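Local coordinates for protein 23S rRNA (guanine(2535)-N(1))-methyltransferase (Streptomyces viridochromogenes, PDB 1O9G) that methylates N1 of guanine-2535 in 23S ribosomal RNA with S-adenosyl-L-methionine as methyl donor, and so confers resistance to the orthosomycin antibiotic avilamycin, at residues Ser13-Cys18 against Arg135-Ala140; Pro29-Arg34 against Leu173-Tyr178; Ile39-Leu44 against Leu71-Ser76; Leu77-Ala82 against Ala165-Asp170. The protein carries 3 engineered substitutions. All coordinates share one frame; numbering follows the deposited sequence.

Overall arrangement
The four contacts illustrate how the chemistry of a long-range contact follows its place in a Rossmann-like fold. Contact 1 lies outermost and is purely ionic, a salt bridge between an N-terminal turn and helix 122-140. Contact 2, nearest the centre of the chain, sets a proline and an aromatic edge against a tyrosine and a carboxylate at and beyond the end of strand 171-175. Contact 3 shares helix 33-45 with it and is ring packing at the surface, with a nitrogen of His73 and of Gln41 bonded to Thr37 of that helix. Contact 4 joins strand 77-84 to the approach to strand 171-175, part polar, part apolar. Contacts 1, 2 and 3 touch one another through mainly apolar packing, while contact 4 meets contact 3 through Phe40 and Leu77.

Contact 1: residues Ser13-Cys18 against Arg135-Ala140; sequences SSDLAC and RERLTA
Asp15 and Arg137 meet through a single pair of charged atoms, and the conformations of these two side chains account for nearly the whole contact. Arg137 NH2 donates to Asp15 OD2 over 2.9 Å, with an N-H...O angle of 165°, so the bond is close to straight. The guanidinium and carboxylate planes lie only 13° apart, and OD2 sits at the edge of the guanidinium, near its plane. Yet only NH2 and OD2 pair, and NH2 comes from the anti side of the carboxylate, so this is not the two-pronged arrangement of both nitrogens with both oxygens. The CB of Asp15 also lies in the guanidinium plane, 3.8 Å from Arg137 NH2. Arg137 reaches this place with a chain that bends at CG-CD (chi3 -71°); the two side chains cross at about a right angle, although their flat ends are nearly coplanar. A water links the two groups a second time: it donates to Asp15 OD2 over 3.1 Å and accepts a weak bond from Arg137 NH1. Asp15 is buried whereas Arg137 is exposed, and the other carboxylate oxygen, OD1, forms a salt bridge to Arg133 of the same helix. Two arginines one turn apart thus share one acid, and together they would be expected to favour its charged form. Next to Asp15, Leu16 packs on Leu134, Leu71 and Leu72. A carboxylate that bridges two arginines at i and i+4, one on each oxygen, here fastens an N-terminal turn to helix 122-140, one of the helices that follow strand 77-84 and precede strand 147-151 in this Rossmann-like methyltransferase.

Contact 2: residues Pro29-Arg34 against Leu173-Tyr178; sequences PAFPVR and LTDLPY
Phe31 and Asp175 mark the nearest approach of the two backbones, with their CA atoms 8.4 Å apart, a distance that only side chains can span. Residues 29-31 run extended into Pro32, which stands at the N-cap of helix 33-45; the other chain leaves strand 171-175 at Asp175 and then turns into a short 3-10 step at Tyr178. The ring of Phe31 offers its edge to the carboxylate: CD1 lies 3.8 Å from Asp175 OD2, which is close to the ring plane, so ring hydrogens, not the pi face, meet the acid. Ring and carboxylate planes stand 71° apart. In both residues CG is anti to the backbone N (chi1 -164° for Phe31 and -171° for Asp175), which sends the two groups into the gap between the chains. One face of the phenyl ring carries Pro32 CD, 3.4 Å above its plane. Farther out, Pro29 and Tyr178 slide past each other in opposite directions, with Pro29 CG 3.7 Å from Tyr178 OH; Tyr178 also meets Trp184 edge-to-face and Arg181 through a cation-pi interaction. The Asp-Leu-Pro-Tyr sequence after the strand resembles the (Asn/Asp)-Pro-Pro-Tyr motif of amino-methyltransferases. Phe31 packs on Ala36 and Ile39 of helix 33-45, Leu65 of helix 64-72 and Thr213 of strand 209-214, while the backbones of Leu173 and Thr174 bond to strands 53-57 and 209-214 respectively.

Contact 3: residues Ile39-Leu44 against Leu71-Ser76; sequences IFQRAL and LLHRRS
His73 reaches from the end of helix 64-72 to Phe40 and Gln41 on helix 33-45, and its atoms can be taken in order. CB lies 3.6 Å from Phe40 CE2. Next, CG is 3.5 Å from Phe40 CD2, which stands over one face of the imidazole, offset toward its rim. ND1 and CD2 flank this point, 3.8 and 3.6 Å from the same Phe40 CD2. The two rings are neither stacked nor edge-to-face: their planes meet at 50°, with centroids 4.8 Å apart. Phe40 arrives with CG anti to its backbone N (chi1 180°), and the other side of the encounter is set by His73 CG standing anti to the carbonyl carbon. This packing joins two helices of a Rossmann-like methyltransferase, of which helix 64-72 belongs to the beta-alpha-beta unit linking the parallel strands 53-57 and 77-84; Phe40 also leans on Leu55 of the first strand. Farther along the imidazole, His73 CE1 lies 3.7 Å from Gln41 CG, and Gln41 NE2 lies in plane at the ring edge. At the tip, His73 NE2 is hydrogen-bonded to Thr37 OG1, and Gln41 NE2 bonds to that same hydroxyl, so a single threonine on helix 33-45 bonds to one nitrogen of each side chain. Beyond the helix the chain curls into a 3-10 turn, closed by Ser76 N donating to His73 O, which brings Ser76 OG to 4.3 Å from Leu44 CD1.

Contact 4: residues Leu77-Ala82 against Ala165-Asp170; sequences LRQVIA and AGSAPD
Gln79 and Ile81 reach Ser167 and Pro169 from one face of strand 77-84, and the order of the residues along it sets the order of the interactions. The chain turns a corner at Arg78, whose NE remains 6.4 Å from Asp170 OD2; the opposite charges are near each other but not in contact. Gln79 follows, with its CG wedged between the backbone N and the carbonyl carbon (chi1 67°) and the rest of the chain extended, so that the amide is carried straight out to Ser167. The serine hydroxyl settles beside the end of this amide: Ser167 OG is 3.0 Å from Gln79 OE1 and 3.2 Å from Gln79 NE2. A hydrogen bond from OG to OE1 is possible but not settled, since that proton has another acceptor to choose from, whereas NE2 has a weak bond to Thr54 OG1. Val80 turns to the other side of the strand, onto Leu100, Leu145 and Cys147. Two residues beyond Gln79, Ile81 comes round to the same side again and supplies the apolar half of the contact. Its CD1 lies 3.9 Å from Ser167 CB and 4.3 Å from Pro169 CG, so one methyl group touches both residues. Ala165 and Gly166, both at positive phi, lead from helix 160-164 into Ser167. In the sheet, strand 53-57 lies between strands 77-84 and 171-175; its Trp56 packs against both Ile81 and Pro169 and its Thr54 N bonds to Asp170 OD2. Val163 and Leu164 of helix 160-164 cover Ile81, and strand 171-175 begins immediately after the loop.

Contact 1: residues Ser13-Cys18 against Arg135-Ala140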
loop_
_atom_site.group_PDB
_atom_site.type_symbol
_atom_site.label_atom_id
_atom_site.label_comp_id
_atom_site.label_asym_id
_atom_site.label_seq_id
_atom_site.Cartn_x
_atom_site.Cartn_y
_atom_site.Cartn_z
ATOM N N SER A 13 10.414 12.347 5.586
ATOM C CA SER A 13 9.170 11.865 4.978
ATOM C C SER A 13 7.979 12.752 5.346
ATOM O O SER A 13 6.827 12.309 5.287
ATOM C CB SER A 13 8.894 10.415 5.401
ATOM O OG SER A 13 8.301 10.355 6.687
ATOM N N SER A 14 8.262 14.001 5.703
ATOM C CA SER A 14 7.263 14.887 6.278
ATOM C C SER A 14 6.178 15.244 5.238
ATOM O O SER A 14 5.019 15.380 5.584
ATOM C CB SER A 14 7.922 16.119 6.932
ATOM O OG SER A 14 8.513 17.010 6.000
ATOM N N ASP A 15 6.545 15.362 3.965
ATOM C CA ASP A 15 5.573 15.744 2.954
ATOM C C ASP A 15 4.511 14.664 2.754
ATOM O O ASP A 15 3.412 14.972 2.311
ATOM C CB ASP A 15 6.212 16.002 1.592
ATOM C CG ASP A 15 7.067 17.235 1.575
ATOM O OD1 ASP A 15 7.081 18.003 2.573
ATOM O OD2 ASP A 15 7.797 17.500 0.600
ATOM N N LEU A 16 4.847 13.414 3.062
ATOM C CA LEU A 16 3.932 12.277 2.932
ATOM C C LEU A 16 3.166 11.957 4.220
ATOM O O LEU A 16 2.421 10.995 4.275
ATOM C CB LEU A 16 4.679 11.035 2.394
ATOM C CG LEU A 16 5.146 11.161 0.943
ATOM C CD1 LEU A 16 6.174 10.033 0.651
ATOM C CD2 LEU A 16 4.008 11.158 -0.021
ATOM N N ALA A 17 3.320 12.780 5.244
ATOM C CA ALA A 17 2.680 12.532 6.521
ATOM C C ALA A 17 1.165 12.518 6.369
ATOM O O ALA A 17 0.579 13.302 5.650
ATOM C CB ALA A 17 3.073 13.579 7.548
ATOM N N CYS A 18 0.513 11.635 7.090
ATOM C CA CYS A 18 -0.918 11.559 6.998
ATOM C C CYS A 18 -1.575 12.831 7.556
ATOM O O CYS A 18 -1.209 13.316 8.629
ATOM C CB CYS A 18 -1.368 10.316 7.709
ATOM S SG CYS A 18 -3.058 9.828 7.363
ATOM N N ARG A 135 4.129 17.185 -6.179
ATOM C CA ARG A 135 3.809 17.330 -7.603
ATOM C C ARG A 135 5.065 17.460 -8.454
ATOM O O ARG A 135 5.159 16.834 -9.503
ATOM C CB ARG A 135 2.874 18.495 -7.880
ATOM C CG ARG A 135 2.517 18.681 -9.343
ATOM C CD ARG A 135 1.518 19.781 -9.655
ATOM N NE ARG A 135 1.691 20.960 -8.823
ATOM C CZ ARG A 135 2.653 21.853 -8.944
ATOM N NH1 ARG A 135 3.549 21.765 -9.919
ATOM N NH2 ARG A 135 2.690 22.874 -8.090
ATOM N N GLU A 136 6.018 18.262 -8.014
ATOM C CA GLU A 136 7.258 18.439 -8.749
ATOM C C GLU A 136 8.036 17.119 -8.860
ATOM O O GLU A 136 8.545 16.801 -9.935
ATOM C CB GLU A 136 8.115 19.562 -8.145
ATOM C CG GLU A 136 7.437 20.926 -8.240
ATOM C CD GLU A 136 8.118 22.017 -7.434
ATOM O OE1 GLU A 136 8.944 21.702 -6.542
ATOM O OE2 GLU A 136 7.810 23.200 -7.706
ATOM N N ARG A 137 8.114 16.352 -7.782
ATOM C CA ARG A 137 8.747 15.039 -7.814
ATOM C C ARG A 137 7.977 14.063 -8.719
ATOM O O ARG A 137 8.598 13.387 -9.539
ATOM C CB ARG A 137 8.947 14.458 -6.395
ATOM C CG ARG A 137 10.050 15.145 -5.622
ATOM C CD ARG A 137 10.503 14.470 -4.324
ATOM N NE ARG A 137 9.532 14.535 -3.225
ATOM C CZ ARG A 137 9.409 15.546 -2.357
ATOM N NH1 ARG A 137 10.173 16.634 -2.450
ATOM N NH2 ARG A 137 8.517 15.474 -1.372
ATOM N N LEU A 138 6.657 14.057 -8.632
ATOM C CA LEU A 138 5.849 13.160 -9.429
ATOM C C LEU A 138 6.059 13.429 -10.921
ATOM O O LEU A 138 6.246 12.507 -11.716
ATOM C CB LEU A 138 4.367 13.260 -9.055
ATOM C CG LEU A 138 3.339 12.453 -9.864
ATOM C CD1 LEU A 138 3.578 10.973 -9.639
ATOM C CD2 LEU A 138 1.946 12.814 -9.469
ATOM N N THR A 139 6.033 14.693 -11.303
ATOM C CA THR A 139 6.213 15.121 -12.678
ATOM C C THR A 139 7.574 14.662 -13.208
ATOM O O THR A 139 7.660 14.142 -14.320
ATOM C CB THR A 139 6.081 16.657 -12.726
ATOM O OG1 THR A 139 4.737 17.011 -12.366
ATOM C CG2 THR A 139 6.296 17.209 -14.120
ATOM N N ALA A 140 8.631 14.856 -12.421
ATOM C CA ALA A 140 9.981 14.504 -12.844
ATOM C C ALA A 140 10.254 12.990 -12.850
ATOM O O ALA A 140 11.086 12.529 -13.599
ATOM C CB ALA A 140 11.019 15.240 -12.004
HETATM O O HOH W 1 10.922 17.399 0.422
#

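Contact 2: residues Pro29-Arg34 against Leu173-Tyr178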
loop_
_atom_site.group_PDB
_atom_site.type_symbol
_atom_site.label_atom_id
_atom_site.label_comp_id
_atom_site.label_asym_id
_atom_site.label_seq_id
_atom_site.Cartn_x
_atom_site.Cartn_y
_atom_site.Cartn_z
ATOM N N PRO A 29 -5.871 3.445 10.200
ATOM C CA PRO A 29 -4.551 3.873 10.615
ATOM C C PRO A 29 -3.756 4.410 9.432
ATOM O O PRO A 29 -4.007 4.089 8.285
ATOM C CB PRO A 29 -3.929 2.582 11.102
ATOM C CG PRO A 29 -4.522 1.546 10.209
ATOM C CD PRO A 29 -5.931 1.987 9.968
ATOM N N ALA A 30 -2.807 5.247 9.757
ATOM C CA ALA A 30 -1.767 5.575 8.822
ATOM C C ALA A 30 -0.862 4.334 8.872
ATOM O O ALA A 30 -1.168 3.332 9.540
ATOM C CB ALA A 30 -1.079 6.843 9.270
ATOM N N PHE A 31 0.211 4.378 8.144
ATOM C CA PHE A 31 1.262 3.386 8.215
ATOM C C PHE A 31 2.584 4.164 8.217
ATOM O O PHE A 31 2.704 5.135 7.496
ATOM C CB PHE A 31 1.191 2.472 6.992
ATOM C CG PHE A 31 1.975 1.220 7.149
ATOM C CD1 PHE A 31 1.417 0.104 7.732
ATOM C CD2 PHE A 31 3.296 1.169 6.726
ATOM C CE1 PHE A 31 2.168 -1.041 7.938
ATOM C CE2 PHE A 31 4.040 0.004 6.892
ATOM C CZ PHE A 31 3.478 -1.091 7.468
ATOM N N PRO A 32 3.598 3.758 8.984
ATOM C CA PRO A 32 4.867 4.504 8.967
ATOM C C PRO A 32 5.540 4.467 7.601
ATOM O O PRO A 32 5.724 3.387 7.060
ATOM C CB PRO A 32 5.739 3.788 10.002
ATOM C CG PRO A 32 4.874 2.878 10.698
ATOM C CD PRO A 32 3.634 2.628 9.921
ATOM N N VAL A 33 5.883 5.626 7.056
ATOM C CA VAL A 33 6.507 5.711 5.746
ATOM C C VAL A 33 7.793 4.896 5.684
ATOM O O VAL A 33 8.035 4.184 4.719
ATOM C CB VAL A 33 6.774 7.169 5.361
ATOM C CG1 VAL A 33 7.530 7.253 4.057
ATOM C CG2 VAL A 33 5.425 7.938 5.266
ATOM N N ARG A 34 8.622 4.988 6.714
ATOM C CA ARG A 34 9.893 4.282 6.661
ATOM C C ARG A 34 9.707 2.769 6.537
ATOM O O ARG A 34 10.423 2.097 5.791
ATOM C CB ARG A 34 10.734 4.615 7.885
ATOM C CG ARG A 34 12.117 4.044 7.839
ATOM C CD ARG A 34 12.954 4.391 9.027
ATOM N NE ARG A 34 14.361 4.130 8.760
ATOM C CZ ARG A 34 15.316 4.216 9.679
ATOM N NH1 ARG A 34 15.019 4.556 10.930
ATOM N NH2 ARG A 34 16.576 3.963 9.356
ATOM N N LEU A 173 1.100 -5.741 -1.597
ATOM C CA LEU A 173 1.577 -5.246 -0.304
ATOM C C LEU A 173 0.357 -4.706 0.410
ATOM O O LEU A 173 -0.314 -3.820 -0.088
ATOM C CB LEU A 173 2.677 -4.203 -0.475
ATOM C CG LEU A 173 3.490 -3.793 0.750
ATOM C CD1 LEU A 173 4.814 -3.156 0.319
ATOM C CD2 LEU A 173 2.748 -2.847 1.658
ATOM N N THR A 174 0.050 -5.284 1.568
ATOM C CA THR A 174 -1.112 -4.874 2.309
ATOM C C THR A 174 -0.931 -5.012 3.818
ATOM O O THR A 174 -0.235 -5.878 4.297
ATOM C CB THR A 174 -2.336 -5.643 1.788
ATOM O OG1 THR A 174 -3.531 -5.007 2.232
ATOM C CG2 THR A 174 -2.344 -7.086 2.290
ATOM N N ASP A 175 -1.578 -4.105 4.528
ATOM C CA ASP A 175 -1.686 -4.103 5.965
ATOM C C ASP A 175 -3.008 -4.772 6.275
ATOM O O ASP A 175 -4.068 -4.342 5.797
ATOM C CB ASP A 175 -1.661 -2.649 6.465
ATOM C CG ASP A 175 -1.562 -2.521 7.961
ATOM O OD1 ASP A 175 -1.119 -3.463 8.649
ATOM O OD2 ASP A 175 -1.945 -1.480 8.539
ATOM N N LEU A 176 -2.975 -5.833 7.058
ATOM C CA LEU A 176 -4.164 -6.666 7.213
ATOM C C LEU A 176 -5.266 -5.873 7.909
ATOM O O LEU A 176 -4.987 -5.075 8.806
ATOM C CB LEU A 176 -3.833 -7.973 7.936
ATOM C CG LEU A 176 -2.922 -8.939 7.167
ATOM C CD1 LEU A 176 -2.582 -10.184 7.953
ATOM C CD2 LEU A 176 -3.528 -9.300 5.799
ATOM N N PRO A 177 -6.506 -6.029 7.446
ATOM C CA PRO A 177 -7.617 -5.247 7.984
ATOM C C PRO A 177 -7.932 -5.653 9.398
ATOM O O PRO A 177 -7.864 -6.820 9.729
ATOM C CB PRO A 177 -8.792 -5.568 7.045
ATOM C CG PRO A 177 -8.385 -6.757 6.239
ATOM C CD PRO A 177 -6.926 -6.947 6.370
ATOM N N TYR A 178 -8.293 -4.689 10.222
ATOM C CA TYR A 178 -8.474 -4.964 11.641
ATOM C C TYR A 178 -9.639 -5.931 11.920
ATOM O O TYR A 178 -9.629 -6.619 12.927
ATOM C CB TYR A 178 -8.605 -3.650 12.436
ATOM C CG TYR A 178 -7.292 -2.866 12.591
ATOM C CD1 TYR A 178 -6.257 -2.967 11.655
ATOM C CD2 TYR A 178 -7.094 -2.018 13.680
ATOM C CE1 TYR A 178 -5.072 -2.250 11.805
ATOM C CE2 TYR A 178 -5.909 -1.294 13.836
ATOM C CZ TYR A 178 -4.902 -1.418 12.893
ATOM O OH TYR A 178 -3.726 -0.713 13.033
#

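Contact 3: residues Ile39-Leu44 against Leu71-Ser76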
loop_
_atom_site.group_PDB
_atom_site.type_symbol
_atom_site.label_atom_id
_atom_site.label_comp_id
_atom_site.label_asym_id
_atom_site.label_seq_id
_atom_site.Cartn_x
_atom_site.Cartn_y
_atom_site.Cartn_z
ATOM N N ILE A 39 9.583 -2.414 3.427
ATOM C CA ILE A 39 8.908 -3.627 3.010
ATOM C C ILE A 39 8.874 -3.664 1.473
ATOM O O ILE A 39 9.152 -4.699 0.875
ATOM C CB ILE A 39 7.474 -3.735 3.607
ATOM C CG1 ILE A 39 7.507 -3.837 5.130
ATOM C CG2 ILE A 39 6.764 -4.920 2.995
ATOM C CD1 ILE A 39 6.161 -3.639 5.810
ATOM N N PHE A 40 8.500 -2.549 0.849
ATOM C CA PHE A 40 8.382 -2.504 -0.604
ATOM C C PHE A 40 9.726 -2.819 -1.273
ATOM O O PHE A 40 9.796 -3.595 -2.231
ATOM C CB PHE A 40 7.830 -1.149 -1.078
ATOM C CG PHE A 40 7.690 -1.035 -2.555
ATOM C CD1 PHE A 40 6.746 -1.776 -3.219
ATOM C CD2 PHE A 40 8.524 -0.206 -3.291
ATOM C CE1 PHE A 40 6.610 -1.684 -4.572
ATOM C CE2 PHE A 40 8.391 -0.097 -4.647
ATOM C CZ PHE A 40 7.440 -0.838 -5.293
ATOM N N GLN A 41 10.801 -2.232 -0.759
ATOM C CA GLN A 41 12.131 -2.475 -1.316
ATOM C C GLN A 41 12.590 -3.919 -1.104
ATOM O O GLN A 41 13.224 -4.492 -1.972
ATOM C CB GLN A 41 13.137 -1.450 -0.788
ATOM C CG GLN A 41 12.848 -0.047 -1.292
ATOM C CD GLN A 41 13.907 0.934 -0.890
ATOM O OE1 GLN A 41 15.055 0.794 -1.314
ATOM N NE2 GLN A 41 13.554 1.888 -0.040
ATOM N N ARG A 42 12.219 -4.525 0.025
ATOM C CA ARG A 42 12.495 -5.936 0.237
ATOM C C ARG A 42 11.754 -6.806 -0.786
ATOM O O ARG A 42 12.284 -7.806 -1.267
ATOM C CB ARG A 42 12.140 -6.395 1.665
ATOM C CG ARG A 42 13.135 -5.897 2.708
ATOM C CD ARG A 42 12.733 -6.227 4.125
ATOM N NE ARG A 42 13.681 -5.744 5.130
ATOM C CZ ARG A 42 14.160 -6.463 6.132
ATOM N NH1 ARG A 42 13.863 -7.744 6.272
ATOM N NH2 ARG A 42 14.960 -5.885 7.007
ATOM N N ALA A 43 10.522 -6.452 -1.094
ATOM C CA ALA A 43 9.775 -7.191 -2.084
ATOM C C ALA A 43 10.413 -7.056 -3.463
ATOM O O ALA A 43 10.559 -8.036 -4.201
ATOM C CB ALA A 43 8.342 -6.727 -2.105
ATOM N N LEU A 44 10.774 -5.837 -3.849
ATOM C CA LEU A 44 11.418 -5.625 -5.144
ATOM C C LEU A 44 12.682 -6.473 -5.246
ATOM O O LEU A 44 12.999 -6.962 -6.330
ATOM C CB LEU A 44 11.802 -4.160 -5.338
ATOM C CG LEU A 44 10.693 -3.129 -5.547
ATOM C CD1 LEU A 44 11.333 -1.751 -5.758
ATOM C CD2 LEU A 44 9.823 -3.511 -6.699
ATOM N N LEU A 71 3.731 7.483 -4.729
ATOM C CA LEU A 71 4.491 8.717 -4.855
ATOM C C LEU A 71 5.974 8.479 -4.588
ATOM O O LEU A 71 6.834 8.840 -5.372
ATOM C CB LEU A 71 3.929 9.825 -3.953
ATOM C CG LEU A 71 2.510 10.304 -4.286
ATOM C CD1 LEU A 71 1.985 11.229 -3.204
ATOM C CD2 LEU A 71 2.478 10.946 -5.646
ATOM N N LEU A 72 6.265 7.832 -3.477
ATOM C CA LEU A 72 7.651 7.667 -3.058
ATOM C C LEU A 72 8.435 6.826 -4.064
ATOM O O LEU A 72 9.595 7.147 -4.366
ATOM C CB LEU A 72 7.717 7.086 -1.642
ATOM C CG LEU A 72 9.073 7.031 -0.973
ATOM C CD1 LEU A 72 9.697 8.396 -0.894
ATOM C CD2 LEU A 72 8.923 6.450 0.403
ATOM N N HIS A 73 7.796 5.810 -4.628
ATOM C CA HIS A 73 8.436 4.856 -5.520
ATOM C C HIS A 73 7.943 4.939 -6.965
ATOM O O HIS A 73 7.994 3.961 -7.716
ATOM C CB HIS A 73 8.299 3.439 -4.959
ATOM C CG HIS A 73 9.123 3.220 -3.739
ATOM N ND1 HIS A 73 10.480 3.030 -3.796
ATOM C CD2 HIS A 73 8.798 3.226 -2.425
ATOM C CE1 HIS A 73 10.954 2.912 -2.567
ATOM N NE2 HIS A 73 9.947 3.022 -1.719
ATOM N N ARG A 74 7.479 6.115 -7.352
ATOM C CA ARG A 74 6.969 6.356 -8.690
ATOM C C ARG A 74 7.895 5.846 -9.775
ATOM O O ARG A 74 7.420 5.243 -10.734
ATOM C CB ARG A 74 6.711 7.829 -8.883
ATOM C CG ARG A 74 6.302 8.275 -10.270
ATOM C CD ARG A 74 4.946 7.714 -10.610
ATOM N NE ARG A 74 4.542 7.882 -12.003
ATOM C CZ ARG A 74 4.797 7.017 -12.987
ATOM N NH1 ARG A 74 5.543 5.935 -12.794
ATOM N NH2 ARG A 74 4.224 7.222 -14.128
ATOM N N ARG A 75 9.193 6.066 -9.641
ATOM C CA ARG A 75 10.124 5.665 -10.687
ATOM C C ARG A 75 10.149 4.135 -10.914
ATOM O O ARG A 75 10.556 3.672 -11.986
ATOM C CB ARG A 75 11.536 6.160 -10.365
ATOM C CG ARG A 75 12.131 5.502 -9.126
ATOM C CD ARG A 75 13.617 5.572 -9.028
ATOM N NE ARG A 75 14.106 6.897 -9.387
ATOM C CZ ARG A 75 13.963 7.989 -8.637
ATOM N NH1 ARG A 75 13.342 7.943 -7.455
ATOM N NH2 ARG A 75 14.448 9.142 -9.077
ATOM N N SER A 76 9.808 3.372 -9.885
ATOM C CA SER A 76 9.825 1.911 -9.953
ATOM C C SER A 76 8.483 1.302 -10.348
ATOM O O SER A 76 8.376 0.072 -10.424
ATOM C CB SER A 76 10.232 1.326 -8.605
ATOM O OG SER A 76 11.496 1.803 -8.195
#

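Contact 4: residues Leu77-Ala82 against Ala165-Asp170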
loop_
_atom_site.group_PDB
_atom_site.type_symbol
_atom_site.label_atom_id
_atom_site.label_comp_id
_atom_site.label_asym_id
_atom_site.label_seq_id
_atom_site.Cartn_x
_atom_site.Cartn_y
_atom_site.Cartn_z
ATOM N N LEU A 77 7.480 2.119 -10.612
ATOM C CA LEU A 77 6.112 1.642 -10.768
ATOM C C LEU A 77 5.530 1.914 -12.146
ATOM O O LEU A 77 5.716 3.005 -12.693
ATOM C CB LEU A 77 5.216 2.269 -9.717
ATOM C CG LEU A 77 5.441 1.854 -8.270
ATOM C CD1 LEU A 77 4.715 2.813 -7.325
ATOM C CD2 LEU A 77 5.023 0.445 -8.049
ATOM N N ARG A 78 4.846 0.909 -12.688
ATOM C CA ARG A 78 4.064 0.990 -13.920
ATOM C C ARG A 78 2.659 1.514 -13.595
ATOM O O ARG A 78 2.095 2.290 -14.344
ATOM C CB ARG A 78 3.945 -0.421 -14.552
ATOM C CG ARG A 78 3.039 -0.485 -15.771
ATOM C CD ARG A 78 2.953 -1.839 -16.423
ATOM N NE ARG A 78 4.198 -2.186 -17.096
ATOM C CZ ARG A 78 4.595 -1.693 -18.277
ATOM N NH1 ARG A 78 3.850 -0.802 -18.941
ATOM N NH2 ARG A 78 5.753 -2.091 -18.799
ATOM N N GLN A 79 2.060 0.994 -12.530
ATOM C CA GLN A 79 0.664 1.260 -12.185
ATOM C C GLN A 79 0.406 0.700 -10.801
ATOM O O GLN A 79 1.124 -0.213 -10.360
ATOM C CB GLN A 79 -0.310 0.612 -13.162
ATOM C CG GLN A 79 -0.289 -0.858 -13.088
ATOM C CD GLN A 79 -1.213 -1.541 -14.058
ATOM O OE1 GLN A 79 -2.441 -1.442 -13.924
ATOM N NE2 GLN A 79 -0.633 -2.269 -15.026
ATOM N N VAL A 80 -0.615 1.213 -10.149
ATOM C CA VAL A 80 -1.090 0.664 -8.900
ATOM C C VAL A 80 -2.573 0.321 -9.015
ATOM O O VAL A 80 -3.333 0.929 -9.766
ATOM C CB VAL A 80 -0.822 1.620 -7.699
ATOM C CG1 VAL A 80 0.651 1.875 -7.541
ATOM C CG2 VAL A 80 -1.525 2.931 -7.846
ATOM N N ILE A 81 -2.939 -0.688 -8.213
ATOM C CA ILE A 81 -4.299 -1.178 -8.138
ATOM C C ILE A 81 -4.707 -1.240 -6.682
ATOM O O ILE A 81 -3.990 -1.802 -5.872
ATOM C CB ILE A 81 -4.411 -2.579 -8.777
ATOM C CG1 ILE A 81 -3.889 -2.522 -10.228
ATOM C CG2 ILE A 81 -5.837 -3.067 -8.698
ATOM C CD1 ILE A 81 -3.745 -3.855 -10.929
ATOM N N ALA A 82 -5.884 -0.695 -6.390
ATOM C CA ALA A 82 -6.445 -0.734 -5.041
ATOM C C ALA A 82 -7.785 -1.459 -5.067
ATOM O O ALA A 82 -8.615 -1.254 -5.947
ATOM C CB ALA A 82 -6.651 0.621 -4.517
ATOM N N ALA A 165 -8.284 -6.363 -14.314
ATOM C CA ALA A 165 -8.585 -5.889 -15.668
ATOM C C ALA A 165 -7.423 -6.145 -16.643
ATOM O O ALA A 165 -7.007 -5.264 -17.385
ATOM C CB ALA A 165 -8.975 -4.428 -15.643
ATOM N N GLY A 166 -6.871 -7.347 -16.607
ATOM C CA GLY A 166 -5.811 -7.717 -17.521
ATOM C C GLY A 166 -4.398 -7.459 -17.043
ATOM O O GLY A 166 -3.464 -7.901 -17.691
ATOM N N SER A 167 -4.235 -6.727 -15.942
ATOM C CA SER A 167 -2.908 -6.524 -15.358
ATOM C C SER A 167 -2.477 -7.739 -14.543
ATOM O O SER A 167 -3.307 -8.455 -13.969
ATOM C CB SER A 167 -2.896 -5.313 -14.432
ATOM O OG SER A 167 -3.208 -4.134 -15.133
ATOM N N ALA A 168 -1.170 -7.951 -14.500
ATOM C CA ALA A 168 -0.545 -9.031 -13.738
ATOM C C ALA A 168 0.361 -8.436 -12.652
ATOM O O ALA A 168 1.544 -8.161 -12.899
ATOM C CB ALA A 168 0.247 -9.940 -14.672
ATOM N N PRO A 169 -0.160 -8.182 -11.449
ATOM C CA PRO A 169 0.677 -7.573 -10.407
ATOM C C PRO A 169 1.941 -8.362 -10.077
ATOM O O PRO A 169 1.883 -9.572 -9.941
ATOM C CB PRO A 169 -0.256 -7.503 -9.225
ATOM C CG PRO A 169 -1.578 -7.422 -9.827
ATOM C CD PRO A 169 -1.548 -8.327 -11.000
ATOM N N ASP A 170 3.049 -7.644 -9.939
ATOM C CA ASP A 170 4.302 -8.240 -9.500
ATOM C C ASP A 170 4.449 -8.254 -7.984
ATOM O O ASP A 170 5.177 -9.063 -7.462
ATOM C CB ASP A 170 5.475 -7.485 -10.113
ATOM C CG ASP A 170 5.300 -7.258 -11.601
ATOM O OD1 ASP A 170 5.445 -8.233 -12.368
ATOM O OD2 ASP A 170 4.931 -6.165 -12.073
#